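Uncharacterized protein (Bacteroides ovatus, PDB 3NQK) is of unknown function but pairs a probable immunoglobulin-like (E-set) beta domain with a BT_3044-like C-terminal beta domain. Local coordinates at residues A[43-48]-A[97-102]; A[192-195]-A[199-202]; A[220-225]-A[230-235]. One frame throughout, in Å; residues are numbered along the deposited sequence.

Contact 1: residues A[43-48]-A[97-102]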
ATOM      1  N   LEU A  43     -12.970   1.756   3.781  1.00 40.17           N
ATOM      2  CA  LEU A  43     -13.140   0.875   4.915  1.00 38.99           C
ATOM      3  C   LEU A  43     -13.725  -0.448   4.463  1.00 40.47           C
ATOM      4  O   LEU A  43     -14.840  -0.506   3.959  1.00 37.91           O
ATOM      5  CB  LEU A  43     -14.064   1.519   5.935  1.00 40.62           C
ATOM      6  CG  LEU A  43     -14.375   0.709   7.175  1.00 37.88           C
ATOM      7  CD1 LEU A  43     -13.101   0.358   7.902  1.00 36.74           C
ATOM      8  CD2 LEU A  43     -15.321   1.508   8.077  1.00 38.87           C
ATOM      9  N   PRO A  44     -12.963  -1.519   4.623  1.00 42.13           N
ATOM     10  CA  PRO A  44     -13.423  -2.803   4.184  1.00 41.61           C
ATOM     11  C   PRO A  44     -14.583  -3.343   4.991  1.00 41.19           C
ATOM     12  O   PRO A  44     -14.593  -3.246   6.224  1.00 39.91           O
ATOM     13  CB  PRO A  44     -12.204  -3.696   4.385  1.00 41.62           C
ATOM     14  CG  PRO A  44     -11.065  -2.802   4.297  1.00 43.32           C
ATOM     15  CD  PRO A  44     -11.503  -1.493   4.809  1.00 42.32           C
ATOM     16  N   ILE A  45     -15.549  -3.917   4.284  1.00 41.41           N
ATOM     17  CA  ILE A  45     -16.621  -4.650   4.896  1.00 41.87           C
ATOM     18  C   ILE A  45     -16.398  -6.128   4.555  1.00 42.78           C
ATOM     19  O   ILE A  45     -16.222  -6.487   3.384  1.00 41.77           O
ATOM     20  CB  ILE A  45     -17.962  -4.177   4.393  1.00 42.72           C
ATOM     21  CG1 ILE A  45     -18.163  -2.707   4.782  1.00 46.69           C
ATOM     22  CG2 ILE A  45     -19.054  -5.013   4.962  1.00 36.38           C
ATOM     23  CD1 ILE A  45     -19.441  -2.130   4.284  1.00 56.70           C
ATOM     24  N   ILE A  46     -16.353  -6.960   5.593  1.00 41.47           N
ATOM     25  CA  ILE A  46     -15.937  -8.337   5.471  1.00 42.71           C
ATOM     26  C   ILE A  46     -17.034  -9.285   5.902  1.00 43.64           C
ATOM     27  O   ILE A  46     -17.692  -9.059   6.919  1.00 44.25           O
ATOM     28  CB  ILE A  46     -14.673  -8.594   6.356  1.00 43.26           C
ATOM     29  CG1 ILE A  46     -13.417  -8.205   5.608  1.00 50.39           C
ATOM     30  CG2 ILE A  46     -14.571 -10.012   6.745  1.00 45.86           C
ATOM     31  CD1 ILE A  46     -13.311  -6.756   5.351  1.00 60.88           C
ATOM     32  N   VAL A  47     -17.232 -10.359   5.125  1.00 43.66           N
ATOM     33  CA  VAL A  47     -18.186 -11.409   5.480  1.00 45.23           C
ATOM     34  C   VAL A  47     -17.429 -12.650   5.933  1.00 48.03           C
ATOM     35  O   VAL A  47     -16.944 -13.424   5.116  1.00 47.85           O
ATOM     36  CB  VAL A  47     -19.095 -11.753   4.299  1.00 47.58           C
ATOM     37  CG1 VAL A  47     -20.126 -12.800   4.700  1.00 40.89           C
ATOM     38  CG2 VAL A  47     -19.789 -10.479   3.769  1.00 43.34           C
ATOM     39  N   SER A  48     -17.329 -12.824   7.244  1.00 54.22           N
ATOM     40  CA  SER A  48     -16.537 -13.916   7.833  1.00 61.44           C
ATOM     41  C   SER A  48     -17.357 -15.142   8.038  1.00 67.58           C
ATOM     42  O   SER A  48     -18.491 -15.067   8.508  1.00 69.21           O
ATOM     43  CB  SER A  48     -15.947 -13.486   9.186  1.00 62.59           C
ATOM     44  OG  SER A  48     -14.899 -12.529   9.019  1.00 67.51           O
ATOM     45  N   GLU A  97     -25.231   4.554   1.663  1.00 55.88           N
ATOM     46  CA  GLU A  97     -26.010   3.896   2.697  1.00 56.88           C
ATOM     47  C   GLU A  97     -25.999   2.372   2.496  1.00 56.32           C
ATOM     48  O   GLU A  97     -26.088   1.612   3.463  1.00 56.12           O
ATOM     49  CB  GLU A  97     -27.445   4.439   2.678  1.00 58.51           C
ATOM     50  CG  GLU A  97     -28.297   4.081   3.911  1.00 68.84           C
ATOM     51  CD  GLU A  97     -29.083   2.792   3.744  1.00 76.24           C
ATOM     52  OE1 GLU A  97     -29.255   2.339   2.588  1.00 79.95           O
ATOM     53  OE2 GLU A  97     -29.552   2.248   4.772  1.00 80.91           O
ATOM     54  N   THR A  98     -25.831   1.944   1.240  1.00 54.54           N
ATOM     55  CA  THR A  98     -25.860   0.528   0.886  1.00 54.69           C
ATOM     56  C   THR A  98     -24.575   0.057   0.172  1.00 54.13           C
ATOM     57  O   THR A  98     -24.032   0.750  -0.705  1.00 54.45           O
ATOM     58  CB  THR A  98     -27.088   0.210  -0.015  1.00 55.77           C
ATOM     59  OG1 THR A  98     -28.250   0.038   0.806  1.00 58.37           O
ATOM     60  CG2 THR A  98     -26.864  -1.064  -0.834  1.00 60.37           C
ATOM     61  N   VAL A  99     -24.099  -1.124   0.563  1.00 52.02           N
ATOM     62  CA  VAL A  99     -22.975  -1.763  -0.092  1.00 49.38           C
ATOM     63  C   VAL A  99     -23.402  -3.138  -0.535  1.00 51.55           C
ATOM     64  O   VAL A  99     -24.026  -3.874   0.226  1.00 53.01           O
ATOM     65  CB  VAL A  99     -21.794  -1.904   0.843  1.00 48.44           C
ATOM     66  CG1 VAL A  99     -20.685  -2.618   0.154  1.00 43.80           C
ATOM     67  CG2 VAL A  99     -21.326  -0.507   1.339  1.00 43.51           C
ATOM     68  N   HIS A 100     -23.076  -3.494  -1.766  1.00 52.31           N
ATOM     69  CA  HIS A 100     -23.493  -4.767  -2.297  1.00 51.37           C
ATOM     70  C   HIS A 100     -22.346  -5.781  -2.316  1.00 49.78           C
ATOM     71  O   HIS A 100     -21.284  -5.527  -2.893  1.00 50.36           O
ATOM     72  CB  HIS A 100     -24.071  -4.598  -3.704  1.00 51.59           C
ATOM     73  CG  HIS A 100     -24.608  -5.865  -4.284  1.00 57.57           C
ATOM     74  ND1 HIS A 100     -25.773  -6.453  -3.838  1.00 61.54           N
ATOM     75  CD2 HIS A 100     -24.122  -6.679  -5.254  1.00 59.94           C
ATOM     76  CE1 HIS A 100     -25.986  -7.569  -4.514  1.00 68.30           C
ATOM     77  NE2 HIS A 100     -24.998  -7.731  -5.377  1.00 60.18           N
ATOM     78  N   ILE A 101     -22.572  -6.927  -1.680  1.00 48.08           N
ATOM     79  CA  ILE A 101     -21.639  -8.032  -1.738  1.00 47.53           C
ATOM     80  C   ILE A 101     -22.319  -9.217  -2.400  1.00 49.31           C
ATOM     81  O   ILE A 101     -23.186  -9.854  -1.806  1.00 50.59           O
ATOM     82  CB  ILE A 101     -21.151  -8.451  -0.347  1.00 45.57           C
ATOM     83  CG1 ILE A 101     -20.354  -7.329   0.290  1.00 46.40           C
ATOM     84  CG2 ILE A 101     -20.281  -9.713  -0.443  1.00 45.44           C
ATOM     85  CD1 ILE A 101     -19.810  -7.673   1.662  1.00 49.83           C
ATOM     86  N   PRO A 102     -21.939  -9.513  -3.637  1.00 50.61           N
ATOM     87  CA  PRO A 102     -22.575 -10.622  -4.341  1.00 52.48           C
ATOM     88  C   PRO A 102     -22.238 -11.958  -3.729  1.00 51.11           C
ATOM     89  O   PRO A 102     -21.257 -12.077  -3.009  1.00 48.89           O
ATOM     90  CB  PRO A 102     -21.996 -10.524  -5.771  1.00 52.26           C
ATOM     91  CG  PRO A 102     -20.762  -9.692  -5.639  1.00 52.89           C
ATOM     92  CD  PRO A 102     -21.001  -8.764  -4.496  1.00 52.72           C
TER
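Ile45 and Val47 on strand 38-48 face Val99 and Ile101 on strand 98-101 at the separation of layered sheets, the segment axes passing 9.5 Å apart and crossing at -47°. This is beta-sandwich packing: the two strands belong to different sheets of the DUF4973 region, consistent with the immunoglobulin-like fold of the E-set clan, and they meet through apolar side chains alone. Ile45 and Val99 reach toward each other tip to tip, Ile45 CD1 stopping 3.9 Å from Val99 CG2. With Ile45 CG1 set anti to its carbonyl carbon (chi1 -63°) and the chain extended beyond it, the terminal methyl gains its full reach across the interface. Val47 and Ile101 behave differently, sliding past each other in opposite directions. Ile59 and Ile61 of strand 57-63 and Val13 and Phe15 of strand 12-15 also touch Ile45 and extend this apolar layer. Ile46 points away from the interface, and the second subunit packs on it there through its Met257. The terminal methyl of Ile101, CD1, meets both facing residues: it packs 3.5 Å from Val47 CG2 and lies 4.3 Å from Ile45 CG2.

Contact 2: residues A[192-195]-A[199-202]; sequences YVVD and IFFY
Three aromatic rings, those of Tyr192, Phe200 and Tyr202, gather on one side of this short beta hairpin and pack as a triangle, that of Tyr192 touching both of the others across the hairpin. Against Phe200 the planes are nearly parallel, 22° apart, but so far slid that the rings barely overlap. What lies over one face of Phe200 is the Tyr192 methylene: CB stands 3.8 Å from the ring centroid in a CH-pi contact, while Tyr192 CD1 comes 3.4 Å from Phe200 CE1. The Phe200 ring reaches this place because its CG sits between the backbone N and the carbonyl carbon (chi1 77°), which brings the ring back toward the partner strand. Tyr202 comes at an oblique angle, its CE2 lying 3.6 Å from Tyr192 CE1. At the edge of the Phe200 ring, near its plane, Val194 CG2 touches CD2 at 3.7 Å.

Beneath the rings the backbones of Tyr192 and Phe200 form an antiparallel hydrogen-bonded pair. Tyr192 N to Phe200 O and Phe200 N to Tyr192 O each span 2.8 Å. Val193 and Ile199 follow as a non-hydrogen-bonded pair whose side chains diverge, just where the chain turns a corner at Val194. Lys219 makes a cation-pi contact with Phe200, and Met121 and Leu122, from loops, touch Tyr192 and Tyr202 respectively. Within the large antiparallel sheet, strand 188-193 also pairs with strand 162-165, while strand 198-202 has strand 219-224 as its other neighbour.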
ATOM      1  N   TYR A 192      -1.513  20.002  15.367  1.00 35.00           N
ATOM      2  CA  TYR A 192      -2.752  19.581  14.710  1.00 35.75           C
ATOM      3  C   TYR A 192      -2.878  20.198  13.334  1.00 33.44           C
ATOM      4  O   TYR A 192      -2.457  21.307  13.123  1.00 38.01           O
ATOM      5  CB  TYR A 192      -3.958  19.999  15.556  1.00 37.51           C
ATOM      6  CG  TYR A 192      -3.930  19.511  17.002  1.00 39.30           C
ATOM      7  CD1 TYR A 192      -3.239  20.222  17.987  1.00 41.66           C
ATOM      8  CD2 TYR A 192      -4.636  18.379  17.388  1.00 41.05           C
ATOM      9  CE1 TYR A 192      -3.233  19.799  19.337  1.00 41.43           C
ATOM     10  CE2 TYR A 192      -4.637  17.938  18.745  1.00 50.59           C
ATOM     11  CZ  TYR A 192      -3.937  18.666  19.704  1.00 50.36           C
ATOM     12  OH  TYR A 192      -3.941  18.261  21.019  1.00 50.69           O
ATOM     13  N   VAL A 193      -3.508  19.484  12.415  1.00 31.50           N
ATOM     14  CA  VAL A 193      -3.661  19.964  11.055  1.00 31.11           C
ATOM     15  C   VAL A 193      -4.597  21.149  10.969  1.00 33.46           C
ATOM     16  O   VAL A 193      -5.647  21.174  11.610  1.00 32.01           O
ATOM     17  CB  VAL A 193      -4.257  18.887  10.137  1.00 34.07           C
ATOM     18  CG1 VAL A 193      -4.869  19.541   8.892  1.00 24.23           C
ATOM     19  CG2 VAL A 193      -3.204  17.819   9.765  1.00 28.53           C
ATOM     20  N   VAL A 194      -4.216  22.126  10.154  1.00 36.87           N
ATOM     21  CA  VAL A 194      -5.104  23.204   9.776  1.00 37.44           C
ATOM     22  C   VAL A 194      -5.387  23.071   8.296  1.00 39.36           C
ATOM     23  O   VAL A 194      -6.538  23.040   7.884  1.00 40.58           O
ATOM     24  CB  VAL A 194      -4.508  24.594  10.106  1.00 39.07           C
ATOM     25  CG1 VAL A 194      -5.070  25.657   9.195  1.00 35.43           C
ATOM     26  CG2 VAL A 194      -4.783  24.947  11.566  1.00 35.63           C
ATOM     27  N   ASP A 195      -4.333  22.987   7.493  1.00 41.41           N
ATOM     28  CA  ASP A 195      -4.485  22.695   6.050  1.00 44.67           C
ATOM     29  C   ASP A 195      -3.241  21.921   5.540  1.00 46.21           C
ATOM     30  O   ASP A 195      -2.487  21.362   6.348  1.00 47.23           O
ATOM     31  CB  ASP A 195      -4.752  23.974   5.247  1.00 43.69           C
ATOM     32  CG  ASP A 195      -3.599  24.949   5.294  1.00 48.11           C
ATOM     33  OD1 ASP A 195      -2.476  24.534   5.646  1.00 49.64           O
ATOM     34  OD2 ASP A 195      -3.803  26.132   4.923  1.00 48.46           O
ATOM     35  N   ILE A 199      -0.316  23.992  10.554  1.00 39.37           N
ATOM     36  CA  ILE A 199      -0.759  23.242  11.714  1.00 37.00           C
ATOM     37  C   ILE A 199      -0.901  24.207  12.843  1.00 38.56           C
ATOM     38  O   ILE A 199      -0.601  25.407  12.679  1.00 38.81           O
ATOM     39  CB  ILE A 199       0.269  22.161  12.107  1.00 36.87           C
ATOM     40  CG1 ILE A 199       1.579  22.808  12.568  1.00 37.36           C
ATOM     41  CG2 ILE A 199       0.535  21.197  10.919  1.00 34.81           C
ATOM     42  CD1 ILE A 199       2.712  21.791  12.811  1.00 40.65           C
ATOM     43  N   PHE A 200      -1.356  23.727  14.006  1.00 36.51           N
ATOM     44  CA  PHE A 200      -1.351  24.571  15.191  1.00 35.73           C
ATOM     45  C   PHE A 200      -0.975  23.797  16.419  1.00 36.31           C
ATOM     46  O   PHE A 200      -1.128  22.587  16.465  1.00 37.62           O
ATOM     47  CB  PHE A 200      -2.711  25.300  15.389  1.00 38.50           C
ATOM     48  CG  PHE A 200      -3.811  24.420  15.959  1.00 34.29           C
ATOM     49  CD1 PHE A 200      -3.801  24.047  17.286  1.00 36.62           C
ATOM     50  CD2 PHE A 200      -4.869  24.010  15.169  1.00 38.38           C
ATOM     51  CE1 PHE A 200      -4.803  23.225  17.800  1.00 34.05           C
ATOM     52  CE2 PHE A 200      -5.866  23.190  15.680  1.00 32.32           C
ATOM     53  CZ  PHE A 200      -5.821  22.794  16.988  1.00 32.76           C
ATOM     54  N   PHE A 201      -0.413  24.519  17.391  1.00 35.79           N
ATOM     55  CA  PHE A 201      -0.064  23.992  18.691  1.00 35.28           C
ATOM     56  C   PHE A 201      -0.771  24.835  19.719  1.00 35.17           C
ATOM     57  O   PHE A 201      -1.069  25.988  19.466  1.00 36.55           O
ATOM     58  CB  PHE A 201       1.444  24.153  18.976  1.00 35.32           C
ATOM     59  CG  PHE A 201       2.324  23.357  18.102  1.00 32.39           C
ATOM     60  CD1 PHE A 201       2.656  22.068  18.438  1.00 39.68           C
ATOM     61  CD2 PHE A 201       2.962  23.946  17.029  1.00 38.20           C
ATOM     62  CE1 PHE A 201       3.530  21.338  17.652  1.00 42.19           C
ATOM     63  CE2 PHE A 201       3.822  23.221  16.231  1.00 37.15           C
ATOM     64  CZ  PHE A 201       4.107  21.919  16.541  1.00 42.49           C
ATOM     65  N   TYR A 202      -0.909  24.315  20.921  1.00 33.08           N
ATOM     66  CA  TYR A 202      -1.356  25.134  22.014  1.00 34.19           C
ATOM     67  C   TYR A 202      -0.120  25.780  22.682  1.00 32.88           C
ATOM     68  O   TYR A 202       0.898  25.132  22.891  1.00 34.41           O
ATOM     69  CB  TYR A 202      -2.167  24.314  23.015  1.00 34.47           C
ATOM     70  CG  TYR A 202      -3.481  23.824  22.457  1.00 32.53           C
ATOM     71  CD1 TYR A 202      -4.530  24.700  22.243  1.00 35.31           C
ATOM     72  CD2 TYR A 202      -3.672  22.481  22.144  1.00 30.32           C
ATOM     73  CE1 TYR A 202      -5.755  24.258  21.699  1.00 37.62           C
ATOM     74  CE2 TYR A 202      -4.890  22.026  21.603  1.00 32.86           C
ATOM     75  CZ  TYR A 202      -5.922  22.924  21.381  1.00 34.17           C
ATOM     76  OH  TYR A 202      -7.131  22.485  20.874  1.00 35.84           O
TER

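Contact 3: residues A[220-225]-A[230-235]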
ATOM      1  N   ILE A 220      -1.826  28.418  18.350  1.00 35.79           N
ATOM      2  CA  ILE A 220      -0.859  29.164  17.553  1.00 35.53           C
ATOM      3  C   ILE A 220      -0.786  28.526  16.171  1.00 36.15           C
ATOM      4  O   ILE A 220      -0.382  27.382  16.044  1.00 37.21           O
ATOM      5  CB  ILE A 220       0.550  29.112  18.167  1.00 35.91           C
ATOM      6  CG1 ILE A 220       0.529  29.556  19.615  1.00 33.41           C
ATOM      7  CG2 ILE A 220       1.508  29.983  17.368  1.00 32.19           C
ATOM      8  CD1 ILE A 220       1.869  29.473  20.268  1.00 30.39           C
ATOM      9  N   ASN A 221      -1.209  29.257  15.146  1.00 36.26           N
ATOM     10  CA  ASN A 221      -1.176  28.746  13.783  1.00 36.61           C
ATOM     11  C   ASN A 221       0.225  28.859  13.222  1.00 38.70           C
ATOM     12  O   ASN A 221       0.873  29.893  13.364  1.00 42.93           O
ATOM     13  CB  ASN A 221      -2.157  29.511  12.891  1.00 36.94           C
ATOM     14  CG  ASN A 221      -3.610  29.283  13.284  1.00 39.31           C
ATOM     15  OD1 ASN A 221      -4.016  28.162  13.577  1.00 41.64           O
ATOM     16  ND2 ASN A 221      -4.398  30.358  13.301  1.00 36.76           N
ATOM     17  N   VAL A 222       0.690  27.796  12.586  1.00 37.52           N
ATOM     18  CA  VAL A 222       2.047  27.738  12.078  1.00 38.46           C
ATOM     19  C   VAL A 222       2.056  27.325  10.616  1.00 40.43           C
ATOM     20  O   VAL A 222       1.609  26.238  10.269  1.00 41.89           O
ATOM     21  CB  VAL A 222       2.862  26.737  12.877  1.00 37.71           C
ATOM     22  CG1 VAL A 222       4.273  26.639  12.334  1.00 36.85           C
ATOM     23  CG2 VAL A 222       2.875  27.131  14.331  1.00 38.99           C
ATOM     24  N   HIS A 223       2.581  28.179   9.759  1.00 43.39           N
ATOM     25  CA  HIS A 223       2.577  27.901   8.327  1.00 46.72           C
ATOM     26  C   HIS A 223       3.991  27.701   7.829  1.00 49.37           C
ATOM     27  O   HIS A 223       4.882  28.516   8.105  1.00 51.61           O
ATOM     28  CB  HIS A 223       1.893  29.038   7.577  1.00 47.04           C
ATOM     29  CG  HIS A 223       1.973  28.918   6.091  1.00 52.23           C
ATOM     30  ND1 HIS A 223       1.327  27.925   5.389  1.00 59.32           N
ATOM     31  CD2 HIS A 223       2.565  29.709   5.167  1.00 53.91           C
ATOM     32  CE1 HIS A 223       1.553  28.086   4.097  1.00 59.57           C
ATOM     33  NE2 HIS A 223       2.303  29.160   3.938  1.00 57.22           N
ATOM     34  N   PHE A 224       4.211  26.602   7.116  1.00 49.81           N
ATOM     35  CA  PHE A 224       5.539  26.280   6.612  1.00 50.69           C
ATOM     36  C   PHE A 224       5.736  26.866   5.231  1.00 54.60           C
ATOM     37  O   PHE A 224       5.041  26.507   4.305  1.00 57.55           O
ATOM     38  CB  PHE A 224       5.730  24.775   6.568  1.00 48.44           C
ATOM     39  CG  PHE A 224       5.844  24.153   7.900  1.00 37.54           C
ATOM     40  CD1 PHE A 224       4.733  23.940   8.667  1.00 36.95           C
ATOM     41  CD2 PHE A 224       7.065  23.771   8.391  1.00 39.94           C
ATOM     42  CE1 PHE A 224       4.836  23.363   9.913  1.00 36.01           C
ATOM     43  CE2 PHE A 224       7.174  23.163   9.647  1.00 35.67           C
ATOM     44  CZ  PHE A 224       6.075  22.965  10.394  1.00 32.47           C
ATOM     45  N   LYS A 225       6.708  27.757   5.094  1.00 59.18           N
ATOM     46  CA  LYS A 225       6.943  28.421   3.812  1.00 63.72           C
ATOM     47  C   LYS A 225       8.030  27.718   2.987  1.00 65.44           C
ATOM     48  O   LYS A 225       8.833  26.938   3.515  1.00 62.44           O
ATOM     49  CB  LYS A 225       7.283  29.906   4.017  1.00 64.70           C
ATOM     50  CG  LYS A 225       6.089  30.751   4.500  1.00 70.21           C
ATOM     51  CD  LYS A 225       6.330  32.266   4.321  1.00 78.35           C
ATOM     52  CE  LYS A 225       7.407  32.769   5.261  1.00 80.67           C
ATOM     53  NZ  LYS A 225       7.594  34.234   5.168  1.00 83.85           N
ATOM     54  N   LEU A 230       8.982  29.965   9.095  1.00 48.75           N
ATOM     55  CA  LEU A 230       7.591  29.806   9.489  1.00 45.18           C
ATOM     56  C   LEU A 230       6.892  31.166   9.652  1.00 45.63           C
ATOM     57  O   LEU A 230       7.530  32.178   9.944  1.00 44.11           O
ATOM     58  CB  LEU A 230       7.484  29.090  10.833  1.00 45.80           C
ATOM     59  CG  LEU A 230       7.923  27.633  11.043  1.00 46.12           C
ATOM     60  CD1 LEU A 230       7.448  26.719   9.894  1.00 42.69           C
ATOM     61  CD2 LEU A 230       9.378  27.569  11.205  1.00 52.58           C
ATOM     62  N   ASP A 231       5.585  31.179   9.425  1.00 45.48           N
ATOM     63  CA  ASP A 231       4.736  32.209   9.971  1.00 46.16           C
ATOM     64  C   ASP A 231       4.169  31.575  11.235  1.00 45.05           C
ATOM     65  O   ASP A 231       3.844  30.395  11.234  1.00 43.52           O
ATOM     66  CB  ASP A 231       3.577  32.558   9.035  1.00 48.34           C
ATOM     67  CG  ASP A 231       4.031  33.200   7.734  1.00 56.06           C
ATOM     68  OD1 ASP A 231       4.937  34.065   7.769  1.00 66.17           O
ATOM     69  OD2 ASP A 231       3.422  32.884   6.680  1.00 54.49           O
HETATM   70  N   MSE A 232       4.128  32.330  12.324  1.00 44.66           N
HETATM   71  CA  MSE A 232       3.476  31.879  13.549  1.00 43.60           C
HETATM   72  C   MSE A 232       2.621  32.997  14.050  1.00 44.17           C
HETATM   73  O   MSE A 232       3.113  34.079  14.300  1.00 45.79           O
HETATM   74  CB  MSE A 232       4.498  31.531  14.616  1.00 43.60           C
HETATM   75  CG  MSE A 232       5.370  30.354  14.298  1.00 48.70           C
HETATM   76 SE   MSE A 232       6.448  29.821  15.829  0.75 44.37          SE
HETATM   77  CE  MSE A 232       5.058  29.600  17.129  1.00 34.66           C
ATOM     78  N   LYS A 233       1.336  32.740  14.216  1.00 44.59           N
ATOM     79  CA  LYS A 233       0.418  33.771  14.681  1.00 45.09           C
ATOM     80  C   LYS A 233      -0.685  33.150  15.505  1.00 43.29           C
ATOM     81  O   LYS A 233      -1.122  32.047  15.220  1.00 44.23           O
ATOM     82  CB  LYS A 233      -0.172  34.504  13.491  1.00 47.26           C
ATOM     83  CG  LYS A 233      -0.847  35.822  13.839  1.00 60.01           C
ATOM     84  CD  LYS A 233      -1.484  36.476  12.594  1.00 71.12           C
ATOM     85  CE  LYS A 233      -2.256  37.752  12.962  1.00 78.14           C
ATOM     86  NZ  LYS A 233      -2.934  38.364  11.781  1.00 81.99           N
ATOM     87  N   GLN A 234      -1.117  33.842  16.552  1.00 43.37           N
ATOM     88  CA  GLN A 234      -2.235  33.362  17.363  1.00 43.58           C
ATOM     89  C   GLN A 234      -3.459  33.238  16.495  1.00 44.03           C
ATOM     90  O   GLN A 234      -3.630  34.005  15.539  1.00 44.20           O
ATOM     91  CB  GLN A 234      -2.528  34.308  18.538  1.00 45.08           C
ATOM     92  CG  GLN A 234      -3.282  35.605  18.158  1.00 47.44           C
ATOM     93  CD  GLN A 234      -2.392  36.647  17.494  1.00 48.86           C
ATOM     94  OE1 GLN A 234      -1.168  36.526  17.495  1.00 40.96           O
ATOM     95  NE2 GLN A 234      -3.009  37.699  16.957  1.00 47.23           N
ATOM     96  N   ASP A 235      -4.310  32.271  16.816  1.00 43.32           N
ATOM     97  CA  ASP A 235      -5.541  32.039  16.059  1.00 44.47           C
ATOM     98  C   ASP A 235      -6.593  33.043  16.481  1.00 45.62           C
ATOM     99  O   ASP A 235      -7.330  33.552  15.656  1.00 43.55           O
ATOM    100  CB  ASP A 235      -6.050  30.615  16.303  1.00 45.58           C
ATOM    101  CG  ASP A 235      -7.343  30.322  15.577  1.00 47.49           C
ATOM    102  OD1 ASP A 235      -7.306  30.113  14.349  1.00 47.79           O
ATOM    103  OD2 ASP A 235      -8.387  30.241  16.247  1.00 54.67           O
TER
HETATM  104  O   HOH W   1      -6.458  27.218  13.534  1.00 37.33           O
HETATM  105  O   HOH W   2      -3.780  33.146  12.760  1.00 42.47           O
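Asn221 ND2 donates to Asp235 OD1 over 3.1 Å in an almost straight bond (173°), meeting the anti lone pair of OD1, with the acceptor in the amide plane of Asn221. Amide and carboxylate planes stand nearly perpendicular, at 89°. Two waters add to the link, one donating to Asn221 OD1 and Asp235 OD1, the other accepting from Asn221 ND2 and donating to Gln234 O. An alanine here would remove the amide and would probably leave Asp235 OD1 without this amide donor and both waters less firmly held. Backbone bonds pair Asn221 with Lys233 and His223 with Asp231, making an antiparallel beta hairpin at 163° between its strands. On the Asn221 face His223 and Asp231 lie side by side, although the histidine's ND1 bonds to Ser198 OG; a long salt bridge, 3.7 Å, joins Lys225 NZ to Asp231 OD1. The opposite face is largely apolar. Leu230 CD1 sits over the Phe224 ring, 3.6 Å from its centroid, and Leu230 CG packs 4.0 Å from Val222 CG1. Selenomethionine Met232 bends at its end to bring CE to 3.6 Å from Ile220 CG2.

In the fold
Contact 1 lies in a different family region from the other two, and its nearest atoms are about 20 Å from those of contact 2. It joins two sheets face to face through buried aliphatic groups, whereas contacts 2 and 3 link neighbouring strands within one sheet and so add backbone hydrogen bonds. Those two touch, their centres 9 Å apart: strands 198-202 and 219-224 are adjacent, with Ile199 O 2.7 Å from Val222 N. Contact 2 is buried and largely aromatic. Contact 3 is only partly buried, with amide, carboxylate, lysine and water chemistry along one face and at the strand end, and apolar packing on the other face.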